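Local coordinates for protein protease (Helicobacter pylori, PDB 5EUF) that probably acts as a zinc-dependent M16-family metalloprotease, a virulence factor that cleaves the cytoplasmic domain of human junctional adhesion molecule A in the gastric epithelium, at residues E56-N59 / F60-T63; D121-L124 / P125-V129; I165-M168 / D169-Q172. One frame throughout, in Å; residues are numbered along the deposited sequence.

How the interactions relate
None of the three contacts is wholly core. Interactions 1 and 3 are partly buried, whereas interaction 2 lies mostly at the surface, with Phe-123 as its buried residue. Interactions 1 and 2 join two elements, helix 51-58 with the loop after it and helix 120-139: Lys-61 NZ forms a salt bridge to Glu-126 OE1, 3.0 Å away. Interactions 2 and 3 meet by packing, Arg-127 lying against the carbonyl oxygens of Ile-171 and Gln-172. Their chemistry differs with position: a turn hydrogen bond and a lysine chain along backbone oxygens where 56-63 leaves a helix, a guanidinium against a phenyl ring beside the proline kink of 121-129, and a carboxylate at a phenyl edge where 165-172 starts a helix beside the second subunit.

Interaction 1 (E56-N59 / F60-T63); sequences EHLN and FKST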
# COMPACT_ATOMS: atom_id res chain seq x y z
N GLU B 56 -22.02 -4.22 0.44
CA GLU B 56 -22.91 -4.72 -0.61
C GLU B 56 -23.67 -5.95 -0.11
O GLU B 56 -24.88 -6.07 -0.32
CB GLU B 56 -22.12 -5.06 -1.88
CG GLU B 56 -22.94 -5.78 -2.95
CD GLU B 56 -22.10 -6.25 -4.12
OE1 GLU B 56 -20.98 -5.71 -4.31
OE2 GLU B 56 -22.55 -7.16 -4.84
N HIS B 57 -22.96 -6.84 0.57
CA HIS B 57 -23.57 -8.05 1.12
C HIS B 57 -24.51 -7.71 2.27
O HIS B 57 -25.60 -8.28 2.38
CB HIS B 57 -22.49 -9.03 1.60
CG HIS B 57 -21.78 -9.74 0.50
ND1 HIS B 57 -21.23 -9.08 -0.59
CD2 HIS B 57 -21.51 -11.06 0.31
CE1 HIS B 57 -20.66 -9.96 -1.39
NE2 HIS B 57 -20.81 -11.16 -0.87
N LEU B 58 -24.09 -6.78 3.12
CA LEU B 58 -24.85 -6.44 4.32
C LEU B 58 -26.07 -5.58 4.02
O LEU B 58 -26.99 -5.48 4.84
CB LEU B 58 -23.95 -5.73 5.33
CG LEU B 58 -22.81 -6.56 5.92
CD1 LEU B 58 -22.04 -5.78 6.96
CD2 LEU B 58 -23.35 -7.86 6.51
N ASN B 59 -26.09 -4.96 2.84
CA ASN B 59 -27.18 -4.08 2.46
C ASN B 59 -28.51 -4.82 2.29
O ASN B 59 -29.58 -4.22 2.30
CB ASN B 59 -26.83 -3.33 1.17
CG ASN B 59 -27.57 -2.01 1.03
OD1 ASN B 59 -27.26 -1.05 1.74
ND2 ASN B 59 -28.53 -1.96 0.12
N PHE B 60 -28.43 -6.14 2.15
CA PHE B 60 -29.62 -6.96 1.98
C PHE B 60 -29.94 -7.74 3.26
O PHE B 60 -30.64 -8.75 3.23
CB PHE B 60 -29.45 -7.91 0.80
CG PHE B 60 -29.21 -7.21 -0.50
CD1 PHE B 60 -30.27 -6.70 -1.23
CD2 PHE B 60 -27.93 -7.04 -0.99
CE1 PHE B 60 -30.06 -6.04 -2.42
CE2 PHE B 60 -27.70 -6.38 -2.18
CZ PHE B 60 -28.77 -5.88 -2.90
N LYS B 61 -29.43 -7.24 4.38
CA LYS B 61 -29.74 -7.82 5.68
C LYS B 61 -30.88 -7.05 6.33
O LYS B 61 -31.57 -6.27 5.66
CB LYS B 61 -28.50 -7.82 6.58
CG LYS B 61 -27.34 -8.63 6.02
CD LYS B 61 -27.71 -10.11 5.87
CE LYS B 61 -26.54 -10.92 5.33
NZ LYS B 61 -26.87 -12.36 5.17
N SER B 62 -31.07 -7.25 7.63
CA SER B 62 -32.24 -6.70 8.32
C SER B 62 -32.21 -5.18 8.43
O SER B 62 -31.15 -4.57 8.56
CB SER B 62 -32.36 -7.30 9.72
OG SER B 62 -31.31 -6.86 10.56
N THR B 63 -33.40 -4.59 8.37
CA THR B 63 -33.58 -3.16 8.59
C THR B 63 -34.63 -2.95 9.68
O THR B 63 -34.94 -3.87 10.44
CB THR B 63 -34.01 -2.43 7.31
OG1 THR B 63 -35.30 -2.91 6.90
CG2 THR B 63 -33.01 -2.68 6.19
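Leu-58 and Lys-61 are the ends of a type I beta turn by which the chain leaves helix 51-58. Its closing hydrogen bond runs from Lys-61 N to Leu-58 O at 3.0 Å, with an N-H...O angle of 151°. The same oxygen is lined by the Lys-61 chain. CB lies 3.3 Å from Leu-58 O, and with CG opposite the carbonyl carbon and beside the backbone N (chi1 -61°), CG stays 3.4 Å from Leu-58 O and 4.1 Å from Leu-58 CD2. The bend at the second torsion (chi2 -62°) then turns the rest of the chain toward His-57 O. Beyond it the chain runs straight: CE passes 4.1 Å from His-57 O, and NZ reaches Glu-126 of helix 120-139. Phe-60 instead packs back against the helix end. Its CD2 and CE2 stand 3.3 and 3.4 Å from Glu-56 O, which approaches the ring obliquely, while His-57 O sits at the ring edge near its plane. Phe-71 meets Phe-60 edge-to-face. Glu-56 and His-57, with His-53 one turn earlier, make up the HXXEH sequence, the inverted zinc motif of M16 peptidases. His-53 ligates the zinc ion here, His-57 probably does too, and Glu-56 is probably the proton acceptor.

Interaction 2 (D121-L124 / P125-V129); sequences DEFL and PERQV
Between Asp-121 and Val-129 the backbone stays helical, yet it bends at Pro-125, whose ring nitrogen can give no bond to the preceding turn. This is a proline kink inside helix 120-139, the helix that also brings zinc ligand Glu-133 to the metal site. In place of an amide proton the ring presents carbon: CD lies 3.2 Å from Asp-121 O and 3.4 Å from Glu-122 O. The next bond, from Glu-126 N to Glu-122 O, is weak, whereas Arg-127 N donates to Phe-123 O at 3.1 Å with an N-H...O angle of 144°, an i to i+4 bond, though those after it, from Gln-128 N and Val-129 N to Pro-125 O, are weak. The side chains separate onto different faces. Glu-122 and Glu-126 turn to helix 51-58 and the loop after it. Glu-122 OE2 is hydrogen-bonded to Ser-62 OG, and Glu-126 is bent at its second torsion, the carboxylate that pairs with Lys-61 lying beside His-57. Phe-123, in contrast, is buried against Met-54, Leu-176, Ile-179 and Trp-174, the last of which also touches Arg-127. One turn on, Arg-127 extends through its first two torsions and then bends at the third (chi3 66°), which swings its guanidinium past the far end of the phenyl ring. The two planes stand 61° apart, so no parallel stack forms. Leu-124 runs alongside Arg-127, pointing the same way, with its CD2 4.1 Å from Arg-127 NH2. The ring's CE2 lies over one face of the guanidinium, 4.2 Å above its plane and offset toward the rim, and Arg-127 NH1 is 3.8 Å from Phe-123 CZ.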
# COMPACT_ATOMS: atom_id res chain seq x y z
N ASP B 121 -24.69 -10.29 14.81
CA ASP B 121 -25.03 -11.66 14.42
C ASP B 121 -25.23 -11.80 12.91
O ASP B 121 -25.45 -12.90 12.41
CB ASP B 121 -26.29 -12.12 15.15
CG ASP B 121 -27.47 -11.19 14.93
OD1 ASP B 121 -27.61 -10.22 15.71
OD2 ASP B 121 -28.25 -11.42 13.99
N GLU B 122 -25.15 -10.68 12.19
CA GLU B 122 -25.24 -10.69 10.74
C GLU B 122 -23.87 -10.42 10.13
O GLU B 122 -23.53 -10.95 9.07
CB GLU B 122 -26.24 -9.64 10.25
CG GLU B 122 -27.65 -9.87 10.73
CD GLU B 122 -28.60 -8.78 10.29
OE1 GLU B 122 -28.16 -7.61 10.16
OE2 GLU B 122 -29.79 -9.09 10.06
N PHE B 123 -23.09 -9.60 10.82
CA PHE B 123 -21.75 -9.24 10.36
C PHE B 123 -20.78 -10.41 10.46
O PHE B 123 -19.99 -10.65 9.55
CB PHE B 123 -21.22 -8.05 11.16
CG PHE B 123 -19.73 -7.97 11.19
CD1 PHE B 123 -19.02 -7.57 10.07
CD2 PHE B 123 -19.03 -8.28 12.34
CE1 PHE B 123 -17.64 -7.50 10.10
CE2 PHE B 123 -17.65 -8.21 12.38
CZ PHE B 123 -16.96 -7.81 11.25
N LEU B 124 -20.84 -11.14 11.58
CA LEU B 124 -19.92 -12.25 11.81
C LEU B 124 -20.06 -13.39 10.79
O LEU B 124 -19.05 -13.84 10.24
CB LEU B 124 -20.09 -12.79 13.23
CG LEU B 124 -19.62 -11.87 14.36
CD1 LEU B 124 -19.68 -12.59 15.70
CD2 LEU B 124 -18.22 -11.36 14.08
N PRO B 125 -21.29 -13.87 10.53
CA PRO B 125 -21.36 -14.96 9.55
C PRO B 125 -21.07 -14.50 8.13
O PRO B 125 -20.50 -15.26 7.34
CB PRO B 125 -22.80 -15.46 9.68
CG PRO B 125 -23.56 -14.27 10.14
CD PRO B 125 -22.62 -13.55 11.07
N GLU B 126 -21.46 -13.27 7.80
CA GLU B 126 -21.32 -12.77 6.44
C GLU B 126 -19.85 -12.55 6.08
O GLU B 126 -19.46 -12.67 4.92
CB GLU B 126 -22.11 -11.48 6.25
CG GLU B 126 -22.29 -11.06 4.79
CD GLU B 126 -23.12 -12.05 3.99
OE1 GLU B 126 -23.94 -12.79 4.58
OE2 GLU B 126 -22.95 -12.10 2.75
N ARG B 127 -19.04 -12.23 7.09
CA ARG B 127 -17.61 -12.02 6.86
C ARG B 127 -16.94 -13.31 6.41
O ARG B 127 -16.03 -13.29 5.58
CB ARG B 127 -16.93 -11.49 8.12
CG ARG B 127 -15.43 -11.29 7.96
CD ARG B 127 -14.81 -10.65 9.18
NE ARG B 127 -14.87 -11.52 10.35
CZ ARG B 127 -14.41 -11.17 11.55
NH1 ARG B 127 -13.86 -9.98 11.73
NH2 ARG B 127 -14.50 -12.02 12.56
N GLN B 128 -17.38 -14.43 6.97
CA GLN B 128 -16.86 -15.73 6.58
C GLN B 128 -17.19 -16.01 5.12
O GLN B 128 -16.41 -16.66 4.42
CB GLN B 128 -17.41 -16.83 7.48
CG GLN B 128 -16.70 -16.92 8.82
CD GLN B 128 -15.22 -17.16 8.67
OE1 GLN B 128 -14.78 -17.90 7.78
NE2 GLN B 128 -14.42 -16.53 9.53
N VAL B 129 -18.34 -15.53 4.68
CA VAL B 129 -18.76 -15.69 3.29
C VAL B 129 -17.84 -14.92 2.36
O VAL B 129 -17.34 -15.46 1.38
CB VAL B 129 -20.22 -15.22 3.07
CG1 VAL B 129 -20.60 -15.33 1.61
CG2 VAL B 129 -21.17 -16.03 3.94

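Interaction 3 (I165-M168 / D169-Q172); sequences IGFM and DDIQ
Two backbone bonds join Phe-167 and Met-168 (selenomethionine) to the helix that follows. Ile-171 N donates to Phe-167 O at 3.0 Å with an N-H...O angle of 173°, and Gln-172 N to Met-168 O at 2.8 Å. Phe-167 thus occupies the N-cap position of helix 168-172, the short helix ahead of helix 176-186. The loop leading into it borders the metal site: the Ile-165 side chain lies about 4 Å (nearest atoms) from those of His-53 and Glu-133. Side-chain carbon also packs on backbone oxygens. Ile-171 leans over the incoming loop, with CG1 3.4 Å from Phe-167 O and CD1 3.5 Å from Ile-165 O. In a separate van der Waals approach, Met-168 and Gln-172 run side by side, bringing the selenium of Met-168 to 4.0 Å from Gln-172 OE1. The polar and aromatic contact pairs Phe-167 with Asp-170, which point the same way. Asp-170 OD2 sits at the ring edge near its plane, 4.0 Å from Phe-167 CD2, with ring and carboxylate planes 71° apart. That oxygen is also hydrogen-bonded to Ser-49 OG and Gly-47 N, which hold the carboxylate in place. Tyr-157 of the second subunit stacks on the Phe-167 ring, and Phe-148 of the same chain meets it edge-to-face.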
# COMPACT_ATOMS: atom_id res chain seq x y z
N ILE B 165 -11.98 -6.33 -3.61
CA ILE B 165 -12.07 -7.51 -2.75
C ILE B 165 -11.26 -7.31 -1.47
O ILE B 165 -11.60 -7.86 -0.42
CB ILE B 165 -11.59 -8.79 -3.48
CG1 ILE B 165 -11.84 -10.04 -2.63
CG2 ILE B 165 -10.11 -8.70 -3.84
CD1 ILE B 165 -13.30 -10.28 -2.31
N GLY B 166 -10.21 -6.50 -1.55
CA GLY B 166 -9.38 -6.20 -0.40
C GLY B 166 -8.39 -7.30 -0.06
O GLY B 166 -8.36 -8.35 -0.69
N PHE B 167 -7.57 -7.05 0.96
CA PHE B 167 -6.61 -8.04 1.43
C PHE B 167 -7.25 -8.99 2.43
O PHE B 167 -8.13 -8.59 3.19
CB PHE B 167 -5.39 -7.35 2.05
CG PHE B 167 -4.57 -6.58 1.06
CD1 PHE B 167 -3.62 -7.22 0.30
CD2 PHE B 167 -4.76 -5.22 0.89
CE1 PHE B 167 -2.86 -6.52 -0.62
CE2 PHE B 167 -4.01 -4.51 -0.03
CZ PHE B 167 -3.05 -5.16 -0.78
N MSE B 168 -6.81 -10.25 2.43
CA MSE B 168 -7.41 -11.26 3.29
C MSE B 168 -7.33 -10.88 4.77
O MSE B 168 -8.32 -10.98 5.49
CB MSE B 168 -6.76 -12.62 3.07
CG MSE B 168 -7.28 -13.71 4.01
SE MSE B 168 -9.13 -14.22 3.66
CE MSE B 168 -8.80 -15.56 2.29
N ASP B 169 -6.16 -10.43 5.21
CA ASP B 169 -5.98 -10.06 6.61
C ASP B 169 -6.81 -8.82 6.97
O ASP B 169 -7.18 -8.64 8.13
CB ASP B 169 -4.51 -9.82 6.92
CG ASP B 169 -3.74 -11.11 7.13
OD1 ASP B 169 -4.38 -12.13 7.45
OD2 ASP B 169 -2.50 -11.09 6.99
N ASP B 170 -7.08 -7.97 5.99
CA ASP B 170 -7.98 -6.85 6.22
C ASP B 170 -9.37 -7.38 6.53
O ASP B 170 -9.97 -7.04 7.55
CB ASP B 170 -8.02 -5.92 5.01
CG ASP B 170 -6.82 -5.02 4.94
OD1 ASP B 170 -5.86 -5.27 5.70
OD2 ASP B 170 -6.82 -4.06 4.13
N ILE B 171 -9.87 -8.23 5.63
CA ILE B 171 -11.15 -8.90 5.79
C ILE B 171 -11.22 -9.62 7.13
O ILE B 171 -12.22 -9.55 7.84
CB ILE B 171 -11.39 -9.93 4.67
CG1 ILE B 171 -11.42 -9.25 3.30
CG2 ILE B 171 -12.67 -10.71 4.91
CD1 ILE B 171 -11.58 -10.20 2.14
N GLN B 172 -10.13 -10.29 7.49
CA GLN B 172 -10.09 -11.09 8.70
C GLN B 172 -10.10 -10.23 9.96
O GLN B 172 -10.48 -10.70 11.03
CB GLN B 172 -8.85 -11.99 8.68
CG GLN B 172 -9.05 -13.31 9.40
CD GLN B 172 -10.09 -14.18 8.71
OE1 GLN B 172 -10.29 -14.09 7.51
NE2 GLN B 172 -10.75 -15.04 9.49